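Long-range contacts in sister chromatid cohesion protein (Chaetomium thermophilum, PDB 5T8V), which probably acts in loading cohesin onto chromatin, this chain being the C-terminal fragment of the protein, built of HEAT repeats: residues 260-265 / 310-315; 304-309 / 406-411; 1369-1374 / 1444-1449; 1378-1383 / 1426-1431. One frame throughout, in Å; residues are numbered along the deposited sequence.

Interaction 1 (260-265 / 310-315)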
loop_
_atom_site.group_PDB
_atom_site.type_symbol
_atom_site.label_atom_id
_atom_site.label_comp_id
_atom_site.label_asym_id
_atom_site.label_seq_id
_atom_site.Cartn_x
_atom_site.Cartn_y
_atom_site.Cartn_z
ATOM N N MET A 260 -44.399 5.195 -18.049
ATOM C CA MET A 260 -44.588 5.876 -19.327
ATOM C C MET A 260 -43.284 5.940 -20.114
ATOM O O MET A 260 -43.258 5.662 -21.320
ATOM C CB MET A 260 -45.145 7.280 -19.087
ATOM C CG MET A 260 -45.604 7.984 -20.352
ATOM S SD MET A 260 -46.348 9.593 -20.033
ATOM C CE MET A 260 -47.854 9.120 -19.188
ATOM N N ILE A 261 -42.185 6.301 -19.446
ATOM C CA ILE A 261 -40.905 6.411 -20.141
ATOM C C ILE A 261 -40.455 5.049 -20.649
ATOM O O ILE A 261 -39.892 4.939 -21.741
ATOM C CB ILE A 261 -39.843 7.047 -19.227
ATOM C CG1 ILE A 261 -40.254 8.472 -18.850
ATOM C CG2 ILE A 261 -38.481 7.057 -19.931
ATOM C CD1 ILE A 261 -39.339 9.136 -17.836
ATOM N N CYS A 262 -40.669 3.993 -19.861
ATOM C CA CYS A 262 -40.343 2.653 -20.339
ATOM C C CYS A 262 -41.161 2.300 -21.573
ATOM O O CYS A 262 -40.651 1.676 -22.513
ATOM C CB CYS A 262 -40.573 1.624 -19.235
ATOM S SG CYS A 262 -39.366 1.719 -17.910
ATOM N N GLN A 263 -42.436 2.689 -21.591
ATOM C CA GLN A 263 -43.276 2.400 -22.747
ATOM C C GLN A 263 -42.763 3.113 -23.991
ATOM O O GLN A 263 -42.542 2.484 -25.030
ATOM C CB GLN A 263 -44.720 2.792 -22.448
ATOM C CG GLN A 263 -45.533 1.647 -21.901
ATOM C CD GLN A 263 -46.054 0.749 -22.997
ATOM O OE1 GLN A 263 -47.010 1.095 -23.683
ATOM N NE2 GLN A 263 -45.423 -0.405 -23.176
ATOM N N ILE A 264 -42.564 4.430 -23.903
ATOM C CA ILE A 264 -42.026 5.171 -25.042
ATOM C C ILE A 264 -40.701 4.564 -25.488
ATOM O O ILE A 264 -40.448 4.386 -26.687
ATOM C CB ILE A 264 -41.876 6.662 -24.684
ATOM C CG1 ILE A 264 -43.238 7.261 -24.324
ATOM C CG2 ILE A 264 -41.234 7.432 -25.841
ATOM C CD1 ILE A 264 -43.175 8.689 -23.807
ATOM N N PHE A 265 -39.839 4.230 -24.525
ATOM C CA PHE A 265 -38.533 3.658 -24.835
ATOM C C PHE A 265 -38.661 2.332 -25.570
ATOM O O PHE A 265 -37.832 2.015 -26.430
ATOM C CB PHE A 265 -37.743 3.480 -23.537
ATOM C CG PHE A 265 -36.364 2.916 -23.725
ATOM C CD1 PHE A 265 -36.157 1.547 -23.749
ATOM C CD2 PHE A 265 -35.271 3.755 -23.852
ATOM C CE1 PHE A 265 -34.892 1.026 -23.912
ATOM C CE2 PHE A 265 -34.000 3.237 -24.014
ATOM C CZ PHE A 265 -33.811 1.871 -24.043
ATOM N N ILE A 310 -33.193 4.061 -15.313
ATOM C CA ILE A 310 -32.162 3.544 -16.213
ATOM C C ILE A 310 -32.199 2.022 -16.233
ATOM O O ILE A 310 -32.315 1.392 -17.293
ATOM C CB ILE A 310 -30.778 4.069 -15.788
ATOM C CG1 ILE A 310 -30.669 5.576 -16.046
ATOM C CG2 ILE A 310 -29.656 3.308 -16.499
ATOM C CD1 ILE A 310 -30.631 5.972 -17.517
ATOM N N MET A 311 -32.112 1.409 -15.051
ATOM C CA MET A 311 -32.104 -0.047 -14.989
ATOM C C MET A 311 -33.373 -0.626 -15.600
ATOM O O MET A 311 -33.313 -1.590 -16.373
ATOM C CB MET A 311 -31.932 -0.502 -13.542
ATOM C CG MET A 311 -30.659 0.034 -12.901
ATOM S SD MET A 311 -30.518 -0.381 -11.162
ATOM C CE MET A 311 -30.154 -2.107 -11.307
ATOM N N ARG A 312 -34.529 -0.033 -15.292
ATOM C CA ARG A 312 -35.780 -0.496 -15.886
ATOM C C ARG A 312 -35.706 -0.482 -17.408
ATOM O O ARG A 312 -36.114 -1.443 -18.070
ATOM C CB ARG A 312 -36.944 0.368 -15.403
ATOM C CG ARG A 312 -37.448 0.008 -14.018
ATOM C CD ARG A 312 -38.835 0.577 -13.775
ATOM N NE ARG A 312 -39.819 0.032 -14.703
ATOM C CZ ARG A 312 -41.099 0.386 -14.725
ATOM N NH1 ARG A 312 -41.558 1.288 -13.867
ATOM N NH2 ARG A 312 -41.924 -0.165 -15.606
ATOM N N LEU A 313 -35.193 0.609 -17.982
ATOM C CA LEU A 313 -35.027 0.676 -19.430
ATOM C C LEU A 313 -34.122 -0.441 -19.925
ATOM O O LEU A 313 -34.349 -1.002 -21.003
ATOM C CB LEU A 313 -34.458 2.037 -19.836
ATOM C CG LEU A 313 -35.296 3.278 -19.522
ATOM C CD1 LEU A 313 -34.636 4.513 -20.117
ATOM C CD2 LEU A 313 -36.715 3.131 -20.035
ATOM N N VAL A 314 -33.088 -0.777 -19.153
ATOM C CA VAL A 314 -32.222 -1.880 -19.557
ATOM C C VAL A 314 -32.975 -3.205 -19.527
ATOM O O VAL A 314 -32.673 -4.107 -20.317
ATOM C CB VAL A 314 -30.964 -1.928 -18.674
ATOM C CG1 VAL A 314 -30.114 -3.156 -19.010
ATOM C CG2 VAL A 314 -30.151 -0.657 -18.847
ATOM N N GLN A 315 -33.957 -3.357 -18.634
ATOM C CA GLN A 315 -34.668 -4.629 -18.522
ATOM C C GLN A 315 -35.902 -4.713 -19.412
ATOM O O GLN A 315 -36.467 -5.803 -19.553
ATOM C CB GLN A 315 -35.094 -4.907 -17.074
ATOM C CG GLN A 315 -34.274 -4.199 -16.025
ATOM C CD GLN A 315 -34.358 -4.845 -14.661
ATOM O OE1 GLN A 315 -33.360 -4.938 -13.946
ATOM N NE2 GLN A 315 -35.555 -5.269 -14.277
#
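Leu-313 lies against Phe-265 and Cys-262, and most of this contact is built around it. Its CB sits over one face of the Phe-265 ring, 4.1 Å from the centroid and almost on the ring normal, a CH-pi contact. The ring is presented to the leucine because CG of Phe-265 is anti to the backbone N (chi1 -179°). CD1 of the leucine reaches the ring at CD2 of Phe-265 (3.9 Å), while its CD2 wedges between CB of Phe-265, Cys-262 and Ile-261, 3.7 Å from CA of Cys-262 and 4.3 Å from CG2 of Ile-261. Beside it, SG of Cys-262 lies over a face of the Arg-312 guanidinium, 3.7 Å from NE. A bend at chi3 (62°) folds the arginine chain across the sulfur. The guanidinium itself is held by a salt bridge from NH1 to Asp-259, about one turn before Cys-262 on the same helix. The segments cross at 38° with their axes 9.7 Å apart. Helix 190-213 packs on Met-260 and Ile-264, helix 423-440 on Met-311 and Val-314, and helix 527-550 touches Arg-312, so the pair is embedded in a stack of helices.

Interaction 2 (304-309 / 406-411)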
loop_
_atom_site.group_PDB
_atom_site.type_symbol
_atom_site.label_atom_id
_atom_site.label_comp_id
_atom_site.label_asym_id
_atom_site.label_seq_id
_atom_site.Cartn_x
_atom_site.Cartn_y
_atom_site.Cartn_z
ATOM N N GLN A 304 -31.461 6.533 -6.073
ATOM C CA GLN A 304 -32.092 7.696 -6.680
ATOM C C GLN A 304 -32.962 7.256 -7.858
ATOM O O GLN A 304 -32.602 6.322 -8.580
ATOM C CB GLN A 304 -31.049 8.715 -7.139
ATOM C CG GLN A 304 -29.942 8.163 -8.005
ATOM C CD GLN A 304 -29.012 9.247 -8.511
ATOM O OE1 GLN A 304 -29.345 10.432 -8.482
ATOM N NE2 GLN A 304 -27.833 8.846 -8.972
ATOM N N PRO A 305 -34.107 7.910 -8.075
ATOM C CA PRO A 305 -35.081 7.374 -9.042
ATOM C C PRO A 305 -34.541 7.260 -10.456
ATOM O O PRO A 305 -34.967 6.366 -11.200
ATOM C CB PRO A 305 -36.238 8.378 -8.955
ATOM C CG PRO A 305 -35.602 9.641 -8.505
ATOM C CD PRO A 305 -34.508 9.231 -7.566
ATOM N N VAL A 306 -33.620 8.137 -10.857
ATOM C CA VAL A 306 -33.044 8.032 -12.193
ATOM C C VAL A 306 -32.342 6.690 -12.364
ATOM O O VAL A 306 -32.409 6.072 -13.432
ATOM C CB VAL A 306 -32.089 9.210 -12.461
ATOM C CG1 VAL A 306 -30.924 9.199 -11.476
ATOM C CG2 VAL A 306 -31.587 9.174 -13.897
ATOM N N SER A 307 -31.655 6.219 -11.321
ATOM C CA SER A 307 -31.020 4.907 -11.390
ATOM C C SER A 307 -32.058 3.822 -11.652
ATOM O O SER A 307 -31.897 2.988 -12.554
ATOM C CB SER A 307 -30.262 4.623 -10.092
ATOM O OG SER A 307 -29.219 5.562 -9.884
ATOM N N ALA A 308 -33.142 3.830 -10.874
ATOM C CA ALA A 308 -34.204 2.849 -11.066
ATOM C C ALA A 308 -34.742 2.892 -12.489
ATOM O O ALA A 308 -34.994 1.844 -13.098
ATOM C CB ALA A 308 -35.330 3.095 -10.064
ATOM N N LEU A 309 -34.923 4.094 -13.042
ATOM C CA LEU A 309 -35.453 4.198 -14.397
ATOM C C LEU A 309 -34.459 3.653 -15.413
ATOM O O LEU A 309 -34.830 2.879 -16.298
ATOM C CB LEU A 309 -35.810 5.648 -14.726
ATOM C CG LEU A 309 -36.263 5.868 -16.176
ATOM C CD1 LEU A 309 -37.514 5.052 -16.481
ATOM C CD2 LEU A 309 -36.500 7.334 -16.455
ATOM N N ASP A 406 -20.253 8.333 -10.127
ATOM C CA ASP A 406 -20.093 7.709 -8.817
ATOM C C ASP A 406 -21.441 7.326 -8.220
ATOM O O ASP A 406 -21.593 6.230 -7.668
ATOM C CB ASP A 406 -19.339 8.647 -7.873
ATOM C CG ASP A 406 -17.862 8.749 -8.203
ATOM O OD1 ASP A 406 -17.318 7.809 -8.821
ATOM O OD2 ASP A 406 -17.241 9.770 -7.836
ATOM N N LEU A 407 -22.433 8.213 -8.321
ATOM C CA LEU A 407 -23.749 7.926 -7.758
ATOM C C LEU A 407 -24.404 6.744 -8.464
ATOM O O LEU A 407 -24.965 5.849 -7.817
ATOM C CB LEU A 407 -24.635 9.168 -7.851
ATOM C CG LEU A 407 -24.548 10.137 -6.671
ATOM C CD1 LEU A 407 -25.192 11.466 -7.025
ATOM C CD2 LEU A 407 -25.214 9.535 -5.444
ATOM N N PHE A 408 -24.349 6.728 -9.796
ATOM C CA PHE A 408 -24.886 5.597 -10.542
ATOM C C PHE A 408 -24.219 4.300 -10.110
ATOM O O PHE A 408 -24.895 3.298 -9.852
ATOM C CB PHE A 408 -24.701 5.819 -12.044
ATOM C CG PHE A 408 -25.753 6.691 -12.663
ATOM C CD1 PHE A 408 -27.079 6.296 -12.672
ATOM C CD2 PHE A 408 -25.413 7.898 -13.251
ATOM C CE1 PHE A 408 -28.050 7.094 -13.244
ATOM C CE2 PHE A 408 -26.378 8.701 -13.826
ATOM C CZ PHE A 408 -27.698 8.298 -13.825
ATOM N N VAL A 409 -22.890 4.301 -10.022
ATOM C CA VAL A 409 -22.185 3.090 -9.616
ATOM C C VAL A 409 -22.639 2.654 -8.231
ATOM O O VAL A 409 -22.891 1.469 -7.992
ATOM C CB VAL A 409 -20.662 3.310 -9.676
ATOM C CG1 VAL A 409 -19.917 2.115 -9.083
ATOM C CG2 VAL A 409 -20.224 3.531 -11.116
ATOM N N GLU A 410 -22.764 3.600 -7.300
ATOM C CA GLU A 410 -23.193 3.251 -5.949
ATOM C C GLU A 410 -24.568 2.592 -5.962
ATOM O O GLU A 410 -24.782 1.560 -5.313
ATOM C CB GLU A 410 -23.194 4.496 -5.064
ATOM C CG GLU A 410 -21.803 4.971 -4.666
ATOM C CD GLU A 410 -21.836 6.238 -3.832
ATOM O OE1 GLU A 410 -21.792 7.341 -4.418
ATOM O OE2 GLU A 410 -21.917 6.128 -2.590
ATOM N N ASP A 411 -25.514 3.169 -6.707
ATOM C CA ASP A 411 -26.852 2.586 -6.758
ATOM C C ASP A 411 -26.833 1.206 -7.409
ATOM O O ASP A 411 -27.506 0.281 -6.938
ATOM C CB ASP A 411 -27.803 3.520 -7.500
ATOM C CG ASP A 411 -28.199 4.721 -6.669
ATOM O OD1 ASP A 411 -27.450 5.070 -5.734
ATOM O OD2 ASP A 411 -29.262 5.314 -6.944
#
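Asp-411 joins the start of helix 305-315 to helix 402-414 through hydrogen bonds that converge on one oxygen. OD2 accepts from the backbone N of Gln-304 (2.7 Å, N-H...O angle 151°), which meets it on the syn side, close to the carboxylate plane. The hydroxyl of Ser-307 also donates to OD2, from OG at 3.0 Å, but it comes from above that plane, 43° out of it. Gln-304 holds the N-cap position, so the carboxylate grips the helix where it begins. A salt bridge completes the polar group: OD1 of Asp-411 pairs with NE of Arg-293. Replacing Asp-411 by an alanine would probably leave the backbone N-H of Gln-304 and the Ser-307 hydroxyl without their common acceptor and take from Arg-293 its salt bridge to OD1.

Packing round the Phe-408 ring lies next to these bonds. CG1 of Val-306 stands between the backbone N and the carbonyl carbon (chi1 62°) and CG2 is anti to that N, which brings both methyls to the ring: CG1 is 4.0 Å from CE1 of Phe-408, and CG2 is 4.0 Å from its CZ. A polar atom, OG of Ser-307, approaches CD1 of the same ring obliquely, at 3.6 Å. Around the contact, Phe-408 and Val-306 both rest on Leu-283 and on helix 272-282, Ile-303 of strand 302-303 touches Asp-411, and helix 247-267 packs on Pro-305 and Ala-308.

Interaction 3 (1369-1374 / 1444-1449); sequences AASMIL and RACKDL
Ala-1445 is the first residue of 1444-1449 to meet the other helix, its carbonyl O lying 4.1 Å from CB of Ser-1371. The next residue, Cys-1446, offers backbone as much as side chain: its CA is 3.7 Å from OG of Ser-1371, and SG stands 4.0 Å from that same OG. The contact resumes about one turn on at Leu-1449. Here CB lies 3.8 Å from CB of Ser-1371. CG of the leucine is anti to the backbone N (chi1 -175°), an arrangement that carries CD2 on to CB of Leu-1374, 3.9 Å away. An alanine in place of Leu-1449 would probably open a gap beside CB of Leu-1374 and remove part of the cover over Ser-1371. Helix 1291-1319 also packs here, Ile-1316 touching both Ser-1371 and Cys-1446, and Ala-1313 touching Leu-1449.

The axes pass 8.6 Å apart at 51°, an approach consistent with the small serine, alanine and cysteine side chains at the crossing. The one side-chain hydroxyl in the contact is buried, yet its hydrogen bond goes to Leu-1367 O, a turn earlier in its own helix. Across the contact Ser-1371 therefore acts mainly through its shape, its small side chain probably allowing the close approach, and what joins the two segments is van der Waals packing rather than directed polar bonds.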
loop_
_atom_site.group_PDB
_atom_site.type_symbol
_atom_site.label_atom_id
_atom_site.label_comp_id
_atom_site.label_asym_id
_atom_site.label_seq_id
_atom_site.Cartn_x
_atom_site.Cartn_y
_atom_site.Cartn_z
ATOM N N ALA A 1369 45.504 8.907 -28.494
ATOM C CA ALA A 1369 45.416 9.172 -27.062
ATOM C C ALA A 1369 44.833 10.551 -26.800
ATOM O O ALA A 1369 43.885 10.703 -26.020
ATOM C CB ALA A 1369 46.802 9.055 -26.425
ATOM N N ALA A 1370 45.399 11.574 -27.441
ATOM C CA ALA A 1370 44.860 12.923 -27.316
ATOM C C ALA A 1370 43.365 12.938 -27.609
ATOM O O ALA A 1370 42.557 13.354 -26.774
ATOM C CB ALA A 1370 45.608 13.869 -28.258
ATOM N N SER A 1371 42.982 12.453 -28.793
ATOM C CA SER A 1371 41.594 12.536 -29.240
ATOM C C SER A 1371 40.643 11.894 -28.236
ATOM O O SER A 1371 39.695 12.534 -27.765
ATOM C CB SER A 1371 41.452 11.874 -30.612
ATOM O OG SER A 1371 42.273 12.505 -31.580
ATOM N N MET A 1372 40.875 10.622 -27.906
ATOM C CA MET A 1372 39.987 9.872 -27.021
ATOM C C MET A 1372 39.528 10.709 -25.835
ATOM O O MET A 1372 38.351 10.681 -25.463
ATOM C CB MET A 1372 40.680 8.609 -26.513
ATOM C CG MET A 1372 40.774 7.488 -27.529
ATOM S SD MET A 1372 41.413 5.974 -26.786
ATOM C CE MET A 1372 43.029 6.520 -26.257
ATOM N N ILE A 1373 40.457 11.452 -25.233
ATOM C CA ILE A 1373 40.101 12.327 -24.120
ATOM C C ILE A 1373 38.989 13.281 -24.537
ATOM O O ILE A 1373 37.937 13.358 -23.892
ATOM C CB ILE A 1373 41.342 13.088 -23.620
ATOM C CG1 ILE A 1373 42.400 12.098 -23.115
ATOM C CG2 ILE A 1373 40.959 14.076 -22.514
ATOM C CD1 ILE A 1373 43.724 12.737 -22.734
ATOM N N LEU A 1374 39.198 14.010 -25.638
ATOM C CA LEU A 1374 38.225 15.016 -26.054
ATOM C C LEU A 1374 36.899 14.383 -26.457
ATOM O O LEU A 1374 35.831 14.889 -26.095
ATOM C CB LEU A 1374 38.786 15.851 -27.203
ATOM C CG LEU A 1374 40.025 16.685 -26.879
ATOM C CD1 LEU A 1374 41.251 16.029 -27.459
ATOM C CD2 LEU A 1374 39.877 18.100 -27.396
ATOM N N ARG A 1444 40.144 6.219 -36.930
ATOM C CA ARG A 1444 38.770 6.712 -36.864
ATOM C C ARG A 1444 38.554 7.599 -35.647
ATOM O O ARG A 1444 37.667 8.457 -35.661
ATOM C CB ARG A 1444 37.771 5.553 -36.843
ATOM C CG ARG A 1444 36.365 5.994 -36.438
ATOM C CD ARG A 1444 35.298 4.967 -36.764
ATOM N NE ARG A 1444 35.522 3.689 -36.093
ATOM C CZ ARG A 1444 34.577 2.780 -35.875
ATOM N NH1 ARG A 1444 34.880 1.644 -35.260
ATOM N NH2 ARG A 1444 33.326 3.002 -36.260
ATOM N N ALA A 1445 39.335 7.401 -34.584
ATOM C CA ALA A 1445 39.256 8.303 -33.442
ATOM C C ALA A 1445 39.720 9.702 -33.829
ATOM O O ALA A 1445 38.996 10.687 -33.636
ATOM C CB ALA A 1445 40.091 7.756 -32.285
ATOM N N CYS A 1446 40.927 9.805 -34.390
ATOM C CA CYS A 1446 41.425 11.098 -34.850
ATOM C C CYS A 1446 40.460 11.733 -35.841
ATOM O O CYS A 1446 40.231 12.947 -35.804
ATOM C CB CYS A 1446 42.807 10.933 -35.480
ATOM S SG CYS A 1446 44.057 10.272 -34.362
ATOM N N LYS A 1447 39.881 10.928 -36.733
ATOM C CA LYS A 1447 38.918 11.455 -37.695
ATOM C C LYS A 1447 37.697 12.030 -36.987
ATOM O O LYS A 1447 37.314 13.184 -37.217
ATOM C CB LYS A 1447 38.504 10.348 -38.665
ATOM C CG LYS A 1447 37.589 10.803 -39.790
ATOM C CD LYS A 1447 36.780 9.639 -40.332
ATOM C CE LYS A 1447 35.927 10.053 -41.515
ATOM N NZ LYS A 1447 35.010 8.962 -41.942
ATOM N N ASP A 1448 37.068 11.230 -36.121
ATOM C CA ASP A 1448 35.904 11.697 -35.377
ATOM C C ASP A 1448 36.221 12.945 -34.566
ATOM O O ASP A 1448 35.318 13.733 -34.265
ATOM C CB ASP A 1448 35.388 10.588 -34.459
ATOM C CG ASP A 1448 34.814 9.412 -35.225
ATOM O OD1 ASP A 1448 34.298 9.622 -36.344
ATOM O OD2 ASP A 1448 34.879 8.277 -34.707
ATOM N N LEU A 1449 37.488 13.139 -34.192
ATOM C CA LEU A 1449 37.864 14.356 -33.482
ATOM C C LEU A 1449 37.995 15.536 -34.439
ATOM O O LEU A 1449 37.575 16.651 -34.114
ATOM C CB LEU A 1449 39.170 14.133 -32.716
ATOM C CG LEU A 1449 39.687 15.246 -31.795
ATOM C CD1 LEU A 1449 40.593 16.200 -32.555
ATOM C CD2 LEU A 1449 38.549 16.013 -31.121
#

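Interaction 4 (1378-1383 / 1426-1431)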
loop_
_atom_site.group_PDB
_atom_site.type_symbol
_atom_site.label_atom_id
_atom_site.label_comp_id
_atom_site.label_asym_id
_atom_site.label_seq_id
_atom_site.Cartn_x
_atom_site.Cartn_y
_atom_site.Cartn_z
ATOM N N TRP A 1378 33.336 15.326 -24.679
ATOM C CA TRP A 1378 32.153 15.772 -25.405
ATOM C C TRP A 1378 31.014 14.767 -25.293
ATOM O O TRP A 1378 29.844 15.161 -25.263
ATOM C CB TRP A 1378 32.493 16.016 -26.874
ATOM C CG TRP A 1378 31.358 16.623 -27.632
ATOM C CD1 TRP A 1378 30.442 15.969 -28.402
ATOM C CD2 TRP A 1378 31.008 18.011 -27.681
ATOM N NE1 TRP A 1378 29.546 16.864 -28.933
ATOM C CE2 TRP A 1378 29.871 18.124 -28.505
ATOM C CE3 TRP A 1378 31.547 19.169 -27.110
ATOM C CZ2 TRP A 1378 29.264 19.350 -28.774
ATOM C CZ3 TRP A 1378 30.943 20.383 -27.377
ATOM C CH2 TRP A 1378 29.813 20.465 -28.202
ATOM N N GLU A 1379 31.330 13.471 -25.240
ATOM C CA GLU A 1379 30.289 12.467 -25.046
ATOM C C GLU A 1379 29.536 12.719 -23.747
ATOM O O GLU A 1379 28.303 12.833 -23.739
ATOM C CB GLU A 1379 30.907 11.067 -25.055
ATOM C CG GLU A 1379 29.898 9.932 -24.917
ATOM C CD GLU A 1379 28.928 9.866 -26.083
ATOM O OE1 GLU A 1379 29.253 10.408 -27.161
ATOM O OE2 GLU A 1379 27.838 9.272 -25.920
ATOM N N VAL A 1380 30.266 12.820 -22.633
ATOM C CA VAL A 1380 29.624 13.124 -21.356
ATOM C C VAL A 1380 28.890 14.456 -21.436
ATOM O O VAL A 1380 27.825 14.632 -20.835
ATOM C CB VAL A 1380 30.663 13.119 -20.219
ATOM C CG1 VAL A 1380 30.030 13.577 -18.906
ATOM C CG2 VAL A 1380 31.262 11.731 -20.060
ATOM N N ARG A 1381 29.448 15.415 -22.176
ATOM C CA ARG A 1381 28.818 16.723 -22.307
ATOM C C ARG A 1381 27.427 16.595 -22.912
ATOM O O ARG A 1381 26.436 17.045 -22.326
ATOM C CB ARG A 1381 29.704 17.643 -23.153
ATOM C CG ARG A 1381 29.092 18.999 -23.473
ATOM C CD ARG A 1381 28.415 19.004 -24.838
ATOM N NE ARG A 1381 27.892 20.320 -25.191
ATOM C CZ ARG A 1381 27.101 20.553 -26.234
ATOM N NH1 ARG A 1381 26.734 19.558 -27.032
ATOM N NH2 ARG A 1381 26.671 21.782 -26.479
ATOM N N THR A 1382 27.333 15.977 -24.090
ATOM C CA THR A 1382 26.028 15.762 -24.707
ATOM C C THR A 1382 25.115 14.968 -23.784
ATOM O O THR A 1382 23.922 15.278 -23.659
ATOM C CB THR A 1382 26.188 15.039 -26.045
ATOM O OG1 THR A 1382 26.787 13.755 -25.830
ATOM C CG2 THR A 1382 27.057 15.850 -26.998
ATOM N N TYR A 1383 25.659 13.944 -23.121
ATOM C CA TYR A 1383 24.849 13.150 -22.204
ATOM C C TYR A 1383 24.233 14.021 -21.115
ATOM O O TYR A 1383 23.095 13.787 -20.695
ATOM C CB TYR A 1383 25.689 12.038 -21.583
ATOM C CG TYR A 1383 24.980 11.310 -20.463
ATOM C CD1 TYR A 1383 23.954 10.414 -20.730
ATOM C CD2 TYR A 1383 25.335 11.523 -19.138
ATOM C CE1 TYR A 1383 23.301 9.748 -19.709
ATOM C CE2 TYR A 1383 24.690 10.861 -18.110
ATOM C CZ TYR A 1383 23.673 9.975 -18.401
ATOM O OH TYR A 1383 23.026 9.315 -17.380
ATOM N N GLU A 1426 28.589 2.588 -22.106
ATOM C CA GLU A 1426 29.058 1.757 -23.208
ATOM C C GLU A 1426 29.859 2.573 -24.214
ATOM O O GLU A 1426 30.961 2.181 -24.614
ATOM C CB GLU A 1426 27.859 1.086 -23.885
ATOM C CG GLU A 1426 28.147 0.461 -25.243
ATOM C CD GLU A 1426 26.915 -0.175 -25.856
ATOM O OE1 GLU A 1426 25.913 -0.354 -25.130
ATOM O OE2 GLU A 1426 26.945 -0.489 -27.066
ATOM N N GLU A 1427 29.320 3.719 -24.634
ATOM C CA GLU A 1427 29.999 4.524 -25.644
ATOM C C GLU A 1427 31.337 5.038 -25.130
ATOM O O GLU A 1427 32.318 5.094 -25.881
ATOM C CB GLU A 1427 29.107 5.687 -26.079
ATOM C CG GLU A 1427 29.674 6.509 -27.227
ATOM C CD GLU A 1427 29.855 5.698 -28.496
ATOM O OE1 GLU A 1427 29.306 4.577 -28.574
ATOM O OE2 GLU A 1427 30.547 6.181 -29.418
ATOM N N ILE A 1428 31.399 5.425 -23.855
ATOM C CA ILE A 1428 32.670 5.839 -23.267
ATOM C C ILE A 1428 33.688 4.711 -23.377
ATOM O O ILE A 1428 34.845 4.930 -23.753
ATOM C CB ILE A 1428 32.472 6.283 -21.806
ATOM C CG1 ILE A 1428 31.817 7.666 -21.762
ATOM C CG2 ILE A 1428 33.810 6.321 -21.053
ATOM C CD1 ILE A 1428 31.346 8.086 -20.384
ATOM N N ASN A 1429 33.272 3.485 -23.052
ATOM C CA ASN A 1429 34.178 2.348 -23.198
ATOM C C ASN A 1429 34.629 2.198 -24.648
ATOM O O ASN A 1429 35.822 2.019 -24.925
ATOM C CB ASN A 1429 33.502 1.067 -22.710
ATOM C CG ASN A 1429 34.419 -0.140 -22.787
ATOM O OD1 ASN A 1429 35.623 -0.033 -22.557
ATOM N ND2 ASN A 1429 33.854 -1.294 -23.124
ATOM N N ASN A 1430 33.683 2.271 -25.587
ATOM C CA ASN A 1430 34.024 2.174 -27.003
ATOM C C ASN A 1430 35.114 3.172 -27.370
ATOM O O ASN A 1430 36.126 2.812 -27.981
ATOM C CB ASN A 1430 32.777 2.406 -27.857
ATOM C CG ASN A 1430 31.678 1.403 -27.568
ATOM O OD1 ASN A 1430 31.768 0.618 -26.623
ATOM N ND2 ASN A 1430 30.626 1.428 -28.380
ATOM N N ILE A 1431 34.920 4.440 -27.002
ATOM C CA ILE A 1431 35.938 5.454 -27.257
ATOM C C ILE A 1431 37.256 5.048 -26.615
ATOM O O ILE A 1431 38.330 5.206 -27.209
ATOM C CB ILE A 1431 35.461 6.829 -26.747
ATOM C CG1 ILE A 1431 34.173 7.252 -27.463
ATOM C CG2 ILE A 1431 36.543 7.887 -26.956
ATOM C CD1 ILE A 1431 33.385 8.310 -26.724
#
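An antiparallel pair of helices, 1364-1387 and 1422-1431, meets here through Glu-1379 and Val-1380 of the first and Glu-1427, Ile-1428 and Ile-1431 of the second. The segments run at 166° to each other with axes 10.5 Å apart. On the buried side, CG2 of Val-1380 meets CD1 of Ile-1428 at 3.7 Å, and both residues also touch Ile-1280 of helix 1271-1284. Glu-1379 fills the middle: its CB is 4.1 Å from CD1 of Ile-1431, and a bend at chi2 (64°) turns its carboxylate against the aliphatic part of Glu-1427, with OE2 3.6 Å from CG of that residue. The two glutamates cross at about a right angle, their carboxylate planes 54° apart. OE1 of Glu-1379 and OE2 of Glu-1427 stay 5.0 Å apart, and the like charges would probably disfavour closer approach. Behind this face, the backbone O of Glu-1379 accepts twice within its own helix, from N of Tyr-1383 and from OG1 of Thr-1382 (2.7 Å). Antiparallel packing of neighbouring helices, as here, is the basic pattern of the alpha-solenoid, the architecture of HEAT-repeat proteins.

The four contacts form two pairs at widely separated places in the elongated chain. Interactions 1 and 2 share helix 305-315 and have centres 14 Å apart; they touch directly, CD1 of Ile-261 meeting CD2 of Leu-309 at 3.6 Å and CG1 of Ile-310 meeting CE1 of Phe-408 at 4.1 Å. That one short helix thus ties helix 247-267 to helix 402-414. Interactions 3 and 4 likewise share helix 1364-1387, with centres 12 Å apart, and Met-1372 packs on Ile-1431 between them. Between the two pairs, even interactions 2 and 4 are about 41 Å apart at their nearest atoms, and the centres of 1 and 3 are about 79 Å apart.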